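Side-chain contacts in beta-galactosidase (Geobacillus stearothermophilus, PDB 4OIF), which probably hydrolyses terminal non-reducing beta-D-galactose residues from beta-D-galactosides, as a zinc-binding homotrimer of glycoside hydrolase family 42: residues L220-K225 with N421-N426; N426-F431 with M475-S480; F227-T232 with Y271-K276. One frame throughout, in Å; residues are numbered along the deposited sequence.

Contact 1. Residues L220-K225 with N421-N426; sequences LNLDWK and NNWALN
Leu222 and Lys225, one turn apart on helix 218-246 of the TIM-barrel domain, meet the indole of Trp423, which reaches over from helix 419-427 of the trimerisation domain; the contact is thus a buried helix-to-helix seam between two domains. Leu222 comes first. With CG anti to the backbone N (chi1 -176°), its CD1 lies near the plane of the indole at its edge, 4.1 Å from Trp423 CE3, and the two side chains run roughly perpendicular.

Lys225 takes the ring from above. It is modelled in two conformations, and the places of CD and NZ described are those of one of them. Its aliphatic chain is laid along one face: CB sits over the six-membered ring, 3.6 Å from Trp423 CE3, while CD makes a CH-pi contact 3.7 Å from the centroid of the five-membered ring of Trp423 and only 19° off the normal. The lysine chain and the indole side chain run in opposite senses. The chain stays extended as far as CE, then bends at chi4 (88°), which carries the ammonium toward the backbone of Trp423. The indole is tied to the barrel domain a second time by NE1, which donates to the carbonyl of Gln267. A leucine in place of Trp423 would probably leave that carbonyl without its donor and open a gap beneath the lysine methylenes. In the conformer described, water 1 accepts from Lys225 NZ at 3.0 Å and gives a weak bond, 3.4 Å long, to Trp423 O.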
loop_
_atom_site.group_PDB
_atom_site.type_symbol
_atom_site.label_atom_id
_atom_site.label_comp_id
_atom_site.label_asym_id
_atom_site.label_seq_id
_atom_site.Cartn_x
_atom_site.Cartn_y
_atom_site.Cartn_z
ATOM N N LEU A 220 11.522 -14.216 20.359
ATOM C CA LEU A 220 10.095 -14.296 20.631
ATOM C C LEU A 220 9.338 -14.597 19.342
ATOM O O LEU A 220 8.470 -15.454 19.327
ATOM C CB LEU A 220 9.580 -13.002 21.272
ATOM C CG LEU A 220 8.058 -12.814 21.351
ATOM C CD1 LEU A 220 7.367 -13.981 22.060
ATOM C CD2 LEU A 220 7.693 -11.495 22.027
ATOM N N ASN A 221 9.660 -13.898 18.260
ATOM C CA ASN A 221 8.967 -14.134 16.993
ATOM C C ASN A 221 9.122 -15.587 16.513
ATOM O O ASN A 221 8.138 -16.265 16.135
ATOM C CB ASN A 221 9.476 -13.156 15.930
ATOM C CG ASN A 221 9.310 -11.711 16.346
ATOM O OD1 ASN A 221 8.379 -11.370 17.064
ATOM N ND2 ASN A 221 10.201 -10.855 15.882
ATOM N N LEU A 222 10.366 -16.057 16.565
ATOM C CA LEU A 222 10.730 -17.409 16.168
ATOM C C LEU A 222 10.019 -18.453 17.034
ATOM O O LEU A 222 9.302 -19.321 16.520
ATOM C CB LEU A 222 12.247 -17.573 16.257
ATOM C CG LEU A 222 12.887 -18.881 15.790
ATOM C CD1 LEU A 222 12.508 -19.215 14.349
ATOM C CD2 LEU A 222 14.403 -18.776 15.933
ATOM N N ASP A 223 10.206 -18.357 18.348
ATOM C CA ASP A 223 9.541 -19.276 19.259
ATOM C C ASP A 223 8.020 -19.239 19.103
ATOM O O ASP A 223 7.372 -20.269 19.246
ATOM C CB ASP A 223 9.925 -18.991 20.717
ATOM C CG ASP A 223 11.191 -19.719 21.139
ATOM O OD1 ASP A 223 11.675 -20.559 20.358
ATOM O OD2 ASP A 223 11.688 -19.469 22.255
ATOM N N TRP A 224 7.447 -18.079 18.796
ATOM C CA TRP A 224 6.005 -18.010 18.541
ATOM C C TRP A 224 5.646 -18.807 17.287
ATOM O O TRP A 224 4.691 -19.563 17.299
ATOM C CB TRP A 224 5.507 -16.566 18.415
ATOM C CG TRP A 224 4.035 -16.481 18.020
ATOM C CD1 TRP A 224 3.525 -16.080 16.811
ATOM C CD2 TRP A 224 2.905 -16.829 18.826
ATOM N NE1 TRP A 224 2.152 -16.149 16.823
ATOM C CE2 TRP A 224 1.746 -16.604 18.047
ATOM C CE3 TRP A 224 2.760 -17.302 20.131
ATOM C CZ2 TRP A 224 0.463 -16.845 18.528
ATOM C CZ3 TRP A 224 1.480 -17.542 20.608
ATOM C CH2 TRP A 224 0.349 -17.314 19.807
ATOM N N LYS A 225 6.401 -18.666 16.207
ATOM C CA LYS A 225 6.113 -19.487 15.033
ATOM C C LYS A 225 6.224 -20.989 15.355
ATOM O O LYS A 225 5.368 -21.792 14.934
ATOM C CB LYS A 225 7.034 -19.100 13.876
ATOM C CG LYS A 225 6.741 -17.707 13.326
ATOM C CD LYS A 225 7.627 -17.353 12.138
ATOM C CE LYS A 225 7.232 -16.014 11.522
ATOM N NZ LYS A 225 7.900 -14.831 12.157
ATOM N N ASN A 421 15.002 -21.590 9.470
ATOM C CA ASN A 421 15.928 -20.690 8.792
ATOM C C ASN A 421 15.206 -19.656 7.925
ATOM O O ASN A 421 15.558 -18.480 7.922
ATOM C CB ASN A 421 16.917 -21.488 7.939
ATOM C CG ASN A 421 17.903 -20.600 7.210
ATOM O OD1 ASN A 421 18.649 -19.841 7.829
ATOM N ND2 ASN A 421 17.928 -20.705 5.888
ATOM N N ASN A 422 14.197 -20.102 7.189
ATOM C CA ASN A 422 13.362 -19.199 6.414
ATOM C C ASN A 422 12.725 -18.122 7.311
ATOM O O ASN A 422 12.828 -16.920 7.041
ATOM C CB ASN A 422 12.287 -20.004 5.673
ATOM C CG ASN A 422 11.821 -19.330 4.396
ATOM O OD1 ASN A 422 11.982 -18.126 4.220
ATOM N ND2 ASN A 422 11.223 -20.105 3.503
ATOM N N TRP A 423 12.092 -18.568 8.390
ATOM C CA TRP A 423 11.506 -17.666 9.381
ATOM C C TRP A 423 12.510 -16.624 9.899
ATOM O O TRP A 423 12.288 -15.412 9.805
ATOM C CB TRP A 423 10.940 -18.468 10.558
ATOM C CG TRP A 423 9.748 -19.323 10.198
ATOM C CD1 TRP A 423 8.976 -19.215 9.081
ATOM C CD2 TRP A 423 9.203 -20.419 10.956
ATOM N NE1 TRP A 423 7.982 -20.165 9.094
ATOM C CE2 TRP A 423 8.101 -20.920 10.231
ATOM C CE3 TRP A 423 9.542 -21.025 12.172
ATOM C CZ2 TRP A 423 7.330 -21.993 10.687
ATOM C CZ3 TRP A 423 8.774 -22.093 12.625
ATOM C CH2 TRP A 423 7.683 -22.565 11.882
ATOM N N ALA A 424 13.624 -17.110 10.421
ATOM C CA ALA A 424 14.573 -16.255 11.108
ATOM C C ALA A 424 15.244 -15.289 10.133
ATOM O O ALA A 424 15.409 -14.102 10.424
ATOM C CB ALA A 424 15.608 -17.105 11.844
ATOM N N LEU A 425 15.618 -15.791 8.967
ATOM C CA LEU A 425 16.217 -14.924 7.968
ATOM C C LEU A 425 15.226 -13.855 7.517
ATOM O O LEU A 425 15.615 -12.709 7.314
ATOM C CB LEU A 425 16.713 -15.732 6.773
ATOM C CG LEU A 425 17.245 -14.916 5.603
ATOM C CD1 LEU A 425 18.385 -14.038 6.056
ATOM C CD2 LEU A 425 17.705 -15.844 4.485
ATOM N N ASN A 426 13.951 -14.223 7.365
ATOM C CA ASN A 426 12.943 -13.245 6.932
ATOM C C ASN A 426 12.687 -12.169 7.980
ATOM O O ASN A 426 12.501 -11.003 7.639
ATOM C CB ASN A 426 11.622 -13.937 6.573
ATOM C CG ASN A 426 11.628 -14.503 5.171
ATOM O OD1 ASN A 426 12.442 -14.111 4.338
ATOM N ND2 ASN A 426 10.730 -15.436 4.906
HETATM O O HOH W 1 10.771 -15.275 12.877
HETATM O O HOH W 2 9.500 -14.109 10.401
#

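Contact 2. Residues N426-F431 with M475-S480; sequences NDAQGF and MLYLVS
The rings of Phe431 and Tyr477 touch where CE1 of Tyr477 arrives at the edge of the phenylalanine, close to its plane and 4.2 Å from Phe431 CE2. Seen from the tyrosine, the approach is oblique, and the same holds for its second neighbour, the methyl of Ala428. That CB nudges the phenol end, 3.6 Å from Tyr477 OH and 4.1 Å from Tyr477 CZ. Ala428 and Phe431, both on the chain that leaves helix 419-427, therefore touch the outer half of the tyrosine at two points.

Tyr477 is the last residue of the inverse gamma turn centred on Leu476, and its CG stands anti to the backbone N (chi1 158°), which sends the phenol out toward the other segment. There the hydroxyl is hydrogen-bonded to Asp510 and to Lys371 of a second subunit, two partners of opposite charge that probably fix the rotation of the O-H. Asn334 of the second subunit bonds to Phe431 O, and its Phe372 packs on Tyr477. This small aromatic cluster belongs to the interface where the trimerisation domain of one subunit meets the barrel-family part of its neighbour, in the trimer of a family 42 beta-galactosidase.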
loop_
_atom_site.group_PDB
_atom_site.type_symbol
_atom_site.label_atom_id
_atom_site.label_comp_id
_atom_site.label_asym_id
_atom_site.label_seq_id
_atom_site.Cartn_x
_atom_site.Cartn_y
_atom_site.Cartn_z
ATOM N N ASN A 426 13.951 -14.223 7.365
ATOM C CA ASN A 426 12.943 -13.245 6.932
ATOM C C ASN A 426 12.687 -12.169 7.980
ATOM O O ASN A 426 12.501 -11.003 7.639
ATOM C CB ASN A 426 11.622 -13.937 6.573
ATOM C CG ASN A 426 11.628 -14.503 5.171
ATOM O OD1 ASN A 426 12.442 -14.111 4.338
ATOM N ND2 ASN A 426 10.730 -15.436 4.906
ATOM N N ASP A 427 12.698 -12.562 9.252
ATOM C CA ASP A 427 12.470 -11.624 10.346
ATOM C C ASP A 427 13.653 -10.710 10.654
ATOM O O ASP A 427 13.481 -9.648 11.253
ATOM C CB ASP A 427 12.107 -12.376 11.619
ATOM C CG ASP A 427 11.434 -11.489 12.627
ATOM O OD1 ASP A 427 10.425 -10.859 12.252
ATOM O OD2 ASP A 427 11.921 -11.399 13.780
ATOM N N ALA A 428 14.846 -11.128 10.252
ATOM C CA ALA A 428 16.079 -10.425 10.607
ATOM C C ALA A 428 16.141 -8.994 10.069
ATOM O O ALA A 428 15.729 -8.715 8.947
ATOM C CB ALA A 428 17.293 -11.228 10.125
ATOM N N GLN A 429 16.648 -8.086 10.890
ATOM C CA GLN A 429 16.895 -6.720 10.455
ATOM C C GLN A 429 18.313 -6.629 9.893
ATOM O O GLN A 429 19.302 -6.667 10.642
ATOM C CB GLN A 429 16.695 -5.740 11.610
ATOM C CG GLN A 429 15.248 -5.607 12.020
ATOM C CD GLN A 429 14.413 -4.878 10.976
ATOM O OE1 GLN A 429 14.812 -3.835 10.460
ATOM N NE2 GLN A 429 13.254 -5.428 10.657
ATOM N N GLY A 430 18.414 -6.532 8.572
ATOM C CA GLY A 430 19.705 -6.567 7.912
ATOM C C GLY A 430 19.611 -7.033 6.469
ATOM O O GLY A 430 18.528 -7.377 5.989
ATOM N N PHE A 431 20.751 -7.046 5.786
ATOM C CA PHE A 431 20.797 -7.342 4.360
ATOM C C PHE A 431 19.873 -6.402 3.597
ATOM O O PHE A 431 19.871 -5.193 3.828
ATOM C CB PHE A 431 20.427 -8.808 4.123
ATOM C CG PHE A 431 21.109 -9.757 5.079
ATOM C CD1 PHE A 431 22.477 -10.021 4.967
ATOM C CD2 PHE A 431 20.399 -10.368 6.097
ATOM C CE1 PHE A 431 23.124 -10.884 5.843
ATOM C CE2 PHE A 431 21.039 -11.238 6.990
ATOM C CZ PHE A 431 22.406 -11.494 6.857
ATOM N N MET A 475 22.491 -20.290 1.712
ATOM C CA MET A 475 21.940 -19.318 2.663
ATOM C C MET A 475 21.393 -19.975 3.929
ATOM O O MET A 475 20.256 -19.714 4.332
ATOM C CB MET A 475 20.830 -18.499 2.009
ATOM C CG MET A 475 21.270 -17.770 0.775
ATOM S SD MET A 475 19.935 -16.784 0.076
ATOM C CE MET A 475 19.786 -15.562 1.373
ATOM N N LEU A 476 22.191 -20.854 4.526
ATOM C CA LEU A 476 21.786 -21.525 5.750
ATOM C C LEU A 476 22.131 -20.626 6.922
ATOM O O LEU A 476 22.927 -20.997 7.786
ATOM C CB LEU A 476 22.468 -22.883 5.880
ATOM C CG LEU A 476 21.850 -23.795 6.946
ATOM C CD1 LEU A 476 20.393 -24.087 6.630
ATOM C CD2 LEU A 476 22.649 -25.078 7.070
ATOM N N TYR A 477 21.528 -19.436 6.911
ATOM C CA TYR A 477 21.766 -18.365 7.875
ATOM C C TYR A 477 21.672 -18.858 9.311
ATOM O O TYR A 477 22.577 -18.648 10.104
ATOM C CB TYR A 477 20.771 -17.238 7.594
ATOM C CG TYR A 477 20.468 -16.263 8.711
ATOM C CD1 TYR A 477 21.256 -15.134 8.913
ATOM C CD2 TYR A 477 19.345 -16.431 9.521
ATOM C CE1 TYR A 477 20.963 -14.222 9.919
ATOM C CE2 TYR A 477 19.040 -15.522 10.524
ATOM C CZ TYR A 477 19.856 -14.420 10.718
ATOM O OH TYR A 477 19.572 -13.520 11.723
ATOM N N LEU A 478 20.581 -19.533 9.633
ATOM C CA LEU A 478 20.428 -20.169 10.928
ATOM C C LEU A 478 20.816 -21.645 10.858
ATOM O O LEU A 478 20.334 -22.368 9.996
ATOM C CB LEU A 478 18.985 -20.024 11.413
ATOM C CG LEU A 478 18.582 -20.679 12.734
ATOM C CD1 LEU A 478 17.506 -19.840 13.408
ATOM C CD2 LEU A 478 18.104 -22.124 12.522
ATOM N N VAL A 479 21.666 -22.092 11.780
ATOM C CA VAL A 479 22.057 -23.499 11.847
ATOM C C VAL A 479 22.561 -23.848 13.255
ATOM O O VAL A 479 23.299 -23.088 13.866
ATOM C CB VAL A 479 23.146 -23.830 10.789
ATOM C CG1 VAL A 479 24.458 -23.114 11.113
ATOM C CG2 VAL A 479 23.345 -25.334 10.678
ATOM N N SER A 480 22.155 -24.997 13.774
ATOM C CA SER A 480 22.557 -25.395 15.118
ATOM C C SER A 480 23.944 -26.013 15.125
ATOM O O SER A 480 24.455 -26.425 14.083
ATOM C CB SER A 480 21.544 -26.391 15.715
ATOM O OG SER A 480 21.614 -27.673 15.092
#

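Contact 3. Residues F227-T232 with Y271-K276; sequences FVTDQT and YSKFAK
Asp230 and Lys273 form a salt bridge, with Asp230 OD1 3.3 Å from Lys273 NZ. The lysine crosses the carboxylate at about a right angle. Lys273 CE lies 3.2 Å from Asp230 OD1, and the bend at chi4 (-51°) sets where NZ stands beside that same oxygen. Water 3 backs up the bridge, donating to Asp230 OD1 at 2.9 Å and accepting from Lys273 NZ at 2.8 Å. The other oxygen, OD2, is taken by Trp175 NE1, which leaves the carboxylate held at both ends.

Apolar contact is made by two threonine methyls. CG2 of Thr229 lies obliquely against the lysine chain, 4.1 Å from Lys273 CD, while CG2 of Thr232 meets Phe274 CE1 at 4.0 Å.

In both threonines CG2 stands anti to the backbone N, and the hydroxyl is engaged elsewhere. Thr232 OG1 folds back on Val228 O (2.8 Å), reaching that carbonyl from the face opposite to Thr232 N; Thr229 OG1 accepts from the backbone N of Asp270.

Phe274 stacks edge-to-face with Phe236 and packs on strand 252-259. Helix 218-246, leading into that strand, and short helix 271-274, crossing from it to parallel strand 282-284, are successive helices of the beta-alpha-beta units of a TIM barrel.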
loop_
_atom_site.group_PDB
_atom_site.type_symbol
_atom_site.label_atom_id
_atom_site.label_comp_id
_atom_site.label_asym_id
_atom_site.label_seq_id
_atom_site.Cartn_x
_atom_site.Cartn_y
_atom_site.Cartn_z
ATOM N N PHE A 227 5.730 -22.400 18.238
ATOM C CA PHE A 227 4.582 -22.766 19.045
ATOM C C PHE A 227 3.342 -22.884 18.189
ATOM O O PHE A 227 2.499 -23.709 18.452
ATOM C CB PHE A 227 4.322 -21.756 20.159
ATOM C CG PHE A 227 2.942 -21.871 20.753
ATOM C CD1 PHE A 227 2.657 -22.851 21.683
ATOM C CD2 PHE A 227 1.930 -21.018 20.362
ATOM C CE1 PHE A 227 1.385 -22.967 22.223
ATOM C CE2 PHE A 227 0.665 -21.133 20.892
ATOM C CZ PHE A 227 0.391 -22.104 21.829
ATOM N N VAL A 228 3.221 -22.044 17.178
ATOM C CA VAL A 228 2.073 -22.100 16.291
ATOM C C VAL A 228 2.062 -23.455 15.585
ATOM O O VAL A 228 1.009 -24.140 15.516
ATOM C CB VAL A 228 2.098 -20.938 15.271
ATOM C CG1 VAL A 228 1.094 -21.191 14.142
ATOM C CG2 VAL A 228 1.828 -19.608 15.986
ATOM N N THR A 229 3.233 -23.857 15.092
ATOM C CA THR A 229 3.352 -25.188 14.505
ATOM C C THR A 229 2.976 -26.306 15.496
ATOM O O THR A 229 2.116 -27.149 15.202
ATOM C CB THR A 229 4.772 -25.444 13.976
ATOM O OG1 THR A 229 4.952 -24.709 12.763
ATOM C CG2 THR A 229 4.984 -26.933 13.687
ATOM N N ASP A 230 3.597 -26.290 16.672
ATOM C CA ASP A 230 3.342 -27.313 17.677
ATOM C C ASP A 230 1.877 -27.385 18.095
ATOM O O ASP A 230 1.322 -28.461 18.222
ATOM C CB ASP A 230 4.211 -27.085 18.910
ATOM C CG ASP A 230 5.625 -27.607 18.732
ATOM O OD1 ASP A 230 5.878 -28.301 17.725
ATOM O OD2 ASP A 230 6.483 -27.329 19.599
ATOM N N GLN A 231 1.247 -26.242 18.300
ATOM C CA GLN A 231 -0.115 -26.220 18.759
ATOM C C GLN A 231 -1.068 -26.676 17.652
ATOM O O GLN A 231 -2.082 -27.355 17.926
ATOM C CB GLN A 231 -0.472 -24.816 19.276
ATOM C CG GLN A 231 -1.796 -24.752 20.033
ATOM C CD GLN A 231 -1.803 -25.424 21.380
ATOM O OE1 GLN A 231 -1.202 -26.476 21.579
ATOM N NE2 GLN A 231 -2.512 -24.815 22.328
ATOM N N THR A 232 -0.716 -26.349 16.407
ATOM C CA THR A 232 -1.460 -26.865 15.253
ATOM C C THR A 232 -1.381 -28.403 15.185
ATOM O O THR A 232 -2.407 -29.088 15.066
ATOM C CB THR A 232 -0.933 -26.253 13.942
ATOM O OG1 THR A 232 -1.219 -24.857 13.933
ATOM C CG2 THR A 232 -1.583 -26.886 12.736
ATOM N N TYR A 271 6.478 -27.822 7.975
ATOM C CA TYR A 271 6.032 -29.110 7.464
ATOM C C TYR A 271 7.037 -30.229 7.722
ATOM O O TYR A 271 6.675 -31.406 7.682
ATOM C CB TYR A 271 5.753 -29.021 5.966
ATOM C CG TYR A 271 4.476 -28.318 5.600
ATOM C CD1 TYR A 271 3.423 -28.227 6.504
ATOM C CD2 TYR A 271 4.322 -27.741 4.345
ATOM C CE1 TYR A 271 2.255 -27.589 6.167
ATOM C CE2 TYR A 271 3.162 -27.097 4.001
ATOM C CZ TYR A 271 2.127 -27.028 4.913
ATOM O OH TYR A 271 0.963 -26.391 4.554
ATOM N N SER A 272 8.297 -29.879 7.975
ATOM C CA SER A 272 9.300 -30.911 8.214
ATOM C C SER A 272 9.003 -31.588 9.549
ATOM O O SER A 272 9.391 -32.727 9.787
ATOM C CB SER A 272 10.714 -30.337 8.203
ATOM O OG SER A 272 10.999 -29.632 9.387
ATOM N N LYS A 273 8.287 -30.866 10.405
ATOM C CA LYS A 273 7.865 -31.363 11.705
ATOM C C LYS A 273 6.510 -32.051 11.608
ATOM O O LYS A 273 6.253 -33.037 12.314
ATOM C CB LYS A 273 7.809 -30.201 12.718
ATOM C CG LYS A 273 8.007 -30.602 14.169
ATOM C CD LYS A 273 7.950 -29.385 15.081
ATOM C CE LYS A 273 8.461 -29.708 16.478
ATOM N NZ LYS A 273 7.781 -30.916 17.027
ATOM N N PHE A 274 5.646 -31.529 10.734
ATOM C CA PHE A 274 4.266 -32.018 10.633
ATOM C C PHE A 274 4.290 -33.387 9.931
ATOM O O PHE A 274 3.501 -34.286 10.257
ATOM C CB PHE A 274 3.382 -31.019 9.863
ATOM C CG PHE A 274 1.900 -31.100 10.198
ATOM C CD1 PHE A 274 1.166 -29.949 10.431
ATOM C CD2 PHE A 274 1.270 -32.325 10.370
ATOM C CE1 PHE A 274 -0.185 -30.018 10.748
ATOM C CE2 PHE A 274 -0.078 -32.406 10.693
ATOM C CZ PHE A 274 -0.804 -31.247 10.889
ATOM N N ALA A 275 5.208 -33.539 8.974
ATOM C CA ALA A 275 5.298 -34.750 8.159
ATOM C C ALA A 275 5.458 -36.008 9.008
ATOM O O ALA A 275 4.927 -37.074 8.666
ATOM C CB ALA A 275 6.445 -34.630 7.175
ATOM N N LYS A 276 6.200 -35.872 10.107
ATOM C CA LYS A 276 6.403 -36.973 11.046
ATOM C C LYS A 276 5.086 -37.472 11.642
ATOM O O LYS A 276 5.023 -38.584 12.148
ATOM C CB LYS A 276 7.336 -36.559 12.181
ATOM C CG LYS A 276 8.718 -36.058 11.768
ATOM C CD LYS A 276 9.568 -35.798 13.005
ATOM C CE LYS A 276 10.728 -34.868 12.708
ATOM N NZ LYS A 276 11.432 -35.322 11.486
HETATM O O HOH W 3 5.062 -31.065 17.662
#

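Helix 218-246 carries contacts 1 and 3, and helix 419-427 and the chain leaving it carry contacts 1 and 2, with contact 1 in the middle. Its centre lies 9 Å from that of contact 2, and the two are tied by probable hydrogen bonds, Asn421 OD1 to Leu478 N (2.7 Å) and Asn221 ND2 to Asp427 OD2 (2.8 Å). Toward contact 3, centred 14 Å away, Trp423 CH2 packs on Thr229 OG1 at 3.6 Å. Contacts 2 and 3 do not touch. The three run from barrel helices to subunit interface. Contacts 1 and 2 lie away from the predicted catalytic residues; in contact 3, the Thr232 side chain is about 11 Å from the zinc ion.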